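PDB 3FX3: cyclic nucleotide-binding protein from Ruegeria pomeroyi, which probably binds DNA as a transcription regulator of the Crp type, with a cyclic nucleotide-binding domain joined to a helix-turn-helix domain. Local coordinates for residues B[79-84]-B[163-168]. Sequence-based numbering, arbitrary orientation. Where two conformers were deposited one is given.
Sequences VFTRGE and LELCDC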
ATOM      1  N   VAL B  79     -14.305   2.899  -8.034  1.00 28.72           N
ATOM      2  CA  VAL B  79     -15.530   2.566  -7.342  1.00 28.50           C
ATOM      3  C   VAL B  79     -15.240   2.140  -5.923  1.00 27.91           C
ATOM      4  O   VAL B  79     -14.261   1.434  -5.670  1.00 29.04           O
ATOM      5  CB  VAL B  79     -16.356   1.488  -8.055  1.00 28.43           C
ATOM      6  CG1 VAL B  79     -16.920   2.059  -9.297  1.00 29.50           C
ATOM      7  CG2 VAL B  79     -15.519   0.243  -8.369  1.00 29.19           C
ATOM      8  N   PHE B  80     -16.079   2.574  -4.994  1.00 27.39           N
ATOM      9  CA  PHE B  80     -15.933   2.232  -3.565  1.00 27.19           C
ATOM     10  C   PHE B  80     -17.209   1.651  -3.034  1.00 27.12           C
ATOM     11  O   PHE B  80     -18.295   1.993  -3.516  1.00 26.42           O
ATOM     12  CB  PHE B  80     -15.567   3.482  -2.745  1.00 26.49           C
ATOM     13  CG  PHE B  80     -14.196   4.009  -3.045  1.00 27.94           C
ATOM     14  CD1 PHE B  80     -13.080   3.388  -2.529  1.00 30.55           C
ATOM     15  CD2 PHE B  80     -14.015   5.099  -3.894  1.00 28.53           C
ATOM     16  CE1 PHE B  80     -11.793   3.863  -2.832  1.00 32.34           C
ATOM     17  CE2 PHE B  80     -12.752   5.571  -4.191  1.00 29.40           C
ATOM     18  CZ  PHE B  80     -11.642   4.969  -3.668  1.00 28.64           C
ATOM     19  N   THR B  81     -17.081   0.813  -2.004  1.00 27.24           N
ATOM     20  CA  THR B  81     -18.221   0.138  -1.427  1.00 27.12           C
ATOM     21  C   THR B  81     -18.107   0.081   0.107  1.00 27.33           C
ATOM     22  O   THR B  81     -17.258   0.739   0.695  1.00 26.76           O
ATOM     23  CB  THR B  81     -18.426  -1.279  -2.056  1.00 27.44           C
ATOM     24  OG1 THR B  81     -19.723  -1.778  -1.691  1.00 27.89           O
ATOM     25  CG2 THR B  81     -17.365  -2.260  -1.611  1.00 24.62           C
ATOM     26  N   ARG B  82     -18.992  -0.659   0.745  1.00 28.63           N
ATOM     27  CA  ARG B  82     -19.114  -0.622   2.219  1.00 30.81           C
ATOM     28  C   ARG B  82     -17.811  -0.863   2.935  1.00 30.19           C
ATOM     29  O   ARG B  82     -17.030  -1.714   2.538  1.00 30.31           O
ATOM     30  CB  ARG B  82     -20.177  -1.582   2.748  1.00 31.61           C
ATOM     31  CG  ARG B  82     -19.783  -2.965   2.855  1.00 35.99           C
ATOM     32  CD  ARG B  82     -21.019  -3.913   2.977  1.00 42.44           C
ATOM     33  NE  ARG B  82     -21.542  -4.075   4.331  1.00 45.42           N
ATOM     34  CZ  ARG B  82     -20.949  -4.785   5.290  1.00 49.36           C
ATOM     35  NH1 ARG B  82     -19.778  -5.377   5.066  1.00 50.96           N
ATOM     36  NH2 ARG B  82     -21.525  -4.905   6.490  1.00 50.24           N
ATOM     37  N   GLY B  83     -17.574  -0.038   3.948  1.00 29.69           N
ATOM     38  CA  GLY B  83     -16.370  -0.082   4.759  1.00 29.20           C
ATOM     39  C   GLY B  83     -15.182   0.618   4.139  1.00 28.57           C
ATOM     40  O   GLY B  83     -14.075   0.453   4.608  1.00 28.11           O
ATOM     41  N   GLU B  84     -15.381   1.397   3.084  1.00 28.32           N
ATOM     42  CA  GLU B  84     -14.247   2.057   2.432  1.00 27.89           C
ATOM     43  C   GLU B  84     -14.383   3.557   2.484  1.00 27.84           C
ATOM     44  O   GLU B  84     -15.490   4.100   2.270  1.00 27.69           O
ATOM     45  CB  GLU B  84     -14.102   1.594   0.977  1.00 28.99           C
ATOM     46  CG  GLU B  84     -13.917   0.079   0.855  1.00 29.65           C
ATOM     47  CD  GLU B  84     -13.756  -0.387  -0.594  1.00 34.16           C
ATOM     48  OE1 GLU B  84     -14.430   0.123  -1.527  1.00 32.26           O
ATOM     49  OE2 GLU B  84     -12.922  -1.288  -0.798  1.00 36.97           O
ATOM     50  N   LEU B 163     -14.332 -12.550  -1.184  1.00 38.24           N
ATOM     51  CA  LEU B 163     -14.088 -12.891   0.221  1.00 40.15           C
ATOM     52  C   LEU B 163     -13.893 -11.649   1.079  1.00 41.88           C
ATOM     53  O   LEU B 163     -14.396 -11.571   2.198  1.00 42.31           O
ATOM     54  CB  LEU B 163     -12.870 -13.801   0.348  1.00 40.26           C
ATOM     55  CG  LEU B 163     -13.125 -15.250  -0.113  1.00 40.33           C
ATOM     56  CD1 LEU B 163     -11.827 -15.912  -0.599  1.00 37.64           C
ATOM     57  CD2 LEU B 163     -13.784 -16.055   1.004  1.00 40.09           C
ATOM     58  N   GLU B 164     -13.151 -10.682   0.561  1.00 43.50           N
ATOM     59  CA  GLU B 164     -12.964  -9.440   1.275  1.00 45.53           C
ATOM     60  C   GLU B 164     -14.302  -8.692   1.449  1.00 45.98           C
ATOM     61  O   GLU B 164     -14.524  -8.098   2.489  1.00 46.45           O
ATOM     62  CB  GLU B 164     -11.931  -8.585   0.546  1.00 46.01           C
ATOM     63  CG  GLU B 164     -11.569  -7.299   1.256  1.00 50.26           C
ATOM     64  CD  GLU B 164     -10.054  -7.056   1.335  1.00 55.55           C
ATOM     65  OE1 GLU B 164      -9.257  -7.761   0.648  1.00 57.47           O
ATOM     66  OE2 GLU B 164      -9.673  -6.142   2.103  1.00 59.82           O
ATOM     67  N   LEU B 165     -15.197  -8.736   0.462  1.00 46.88           N
ATOM     68  CA  LEU B 165     -16.532  -8.103   0.610  1.00 47.98           C
ATOM     69  C   LEU B 165     -17.436  -8.762   1.679  1.00 49.17           C
ATOM     70  O   LEU B 165     -18.290  -8.107   2.254  1.00 48.98           O
ATOM     71  CB  LEU B 165     -17.293  -8.063  -0.728  1.00 47.94           C
ATOM     72  CG  LEU B 165     -16.711  -7.295  -1.924  1.00 48.39           C
ATOM     73  CD1 LEU B 165     -17.659  -7.403  -3.141  1.00 48.70           C
ATOM     74  CD2 LEU B 165     -16.445  -5.858  -1.560  1.00 47.90           C
ATOM     75  N   CYS B 166     -17.265 -10.051   1.943  1.00 50.75           N
ATOM     76  CA  CYS B 166     -18.074 -10.723   2.977  1.00 52.30           C
ATOM     77  C   CYS B 166     -17.574 -10.466   4.388  1.00 53.36           C
ATOM     78  O   CYS B 166     -16.368 -10.503   4.630  1.00 54.21           O
ATOM     79  CB  CYS B 166     -18.081 -12.220   2.742  1.00 52.28           C
ATOM     80  SG  CYS B 166     -19.100 -12.652   1.367  1.00 53.62           S
ATOM     81  N   ASP B 167     -18.501 -10.245   5.321  1.00 54.55           N
ATOM     82  CA  ASP B 167     -18.146  -9.998   6.736  1.00 55.55           C
ATOM     83  C   ASP B 167     -17.567 -11.200   7.468  1.00 55.97           C
ATOM     84  O   ASP B 167     -16.582 -11.075   8.197  1.00 56.81           O
ATOM     85  CB  ASP B 167     -19.375  -9.554   7.532  1.00 55.94           C
ATOM     86  CG  ASP B 167     -19.716  -8.096   7.318  1.00 57.13           C
ATOM     87  OD1 ASP B 167     -18.793  -7.286   7.052  1.00 58.15           O
ATOM     88  OD2 ASP B 167     -20.916  -7.764   7.426  1.00 59.22           O
ATOM     89  N   CYS B 168     -18.183 -12.363   7.294  0.50 55.82           N
ATOM     90  CA  CYS B 168     -17.796 -13.538   8.062  0.50 55.64           C
ATOM     91  C   CYS B 168     -16.736 -14.371   7.364  0.50 55.52           C
ATOM     92  O   CYS B 168     -16.373 -14.112   6.208  0.50 55.47           O
ATOM     93  CB  CYS B 168     -19.024 -14.388   8.373  0.50 55.45           C
ATOM     94  SG  CYS B 168     -20.176 -13.501   9.418  0.50 55.31           S
TER
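Arg-82 NH1 donates a nearly straight hydrogen bond to Asp-167 OD1 at 2.9 Å, as part of a salt bridge. The oxygen lies at the edge of the guanidinium, close to its plane. The donor stands above the carboxylate plane, 37° out of it. A second, weak bond runs from Arg-82 NH2 to Asp-167 OD2 at 3.1 Å. The guanidinium and carboxylate planes are 59° apart, so this is a two-point grip but not a coplanar one. In Arg-82, CG sits between the backbone N and the carbonyl carbon (chi1 80°), and a bend at chi3 turns the guanidinium to the acid. With an alanine here, Asp-167 would probably lose its charged mate across the contact and be freer to turn.

A small apolar touch lies apart from the salt bridge. Thr-81 CG2 meets Leu-165 CD2 at 3.7 Å, methyl against methyl, with the two side chains crossing at about a right angle. The hydroxyl of Thr-81 is engaged by its own domain, as OG1 bonds to the carbonyl of Gly-61.

The turn that carries Arg-82 is a type II beta turn from Thr-81 to Glu-84, with Gly-83 at positive phi. Glu-84 OE1 accepts a hydrogen bond from the backbone N of Thr-81 at 2.8 Å, which ties the side chain back to the start of the turn. Its OE2 forms a salt bridge with Arg-187, a second charged link to the helix-turn-helix region. On the other side of the contact, Cys-166 is the first residue past the helix, and a disulfide ties it to Cys-173 of strand 173-176, where Leu-165 also touches Val-175. The contact thus joins a turn of the cyclic nucleotide-binding beta roll to the end of helix 154-165, at the interdomain interface of a Crp-like regulator.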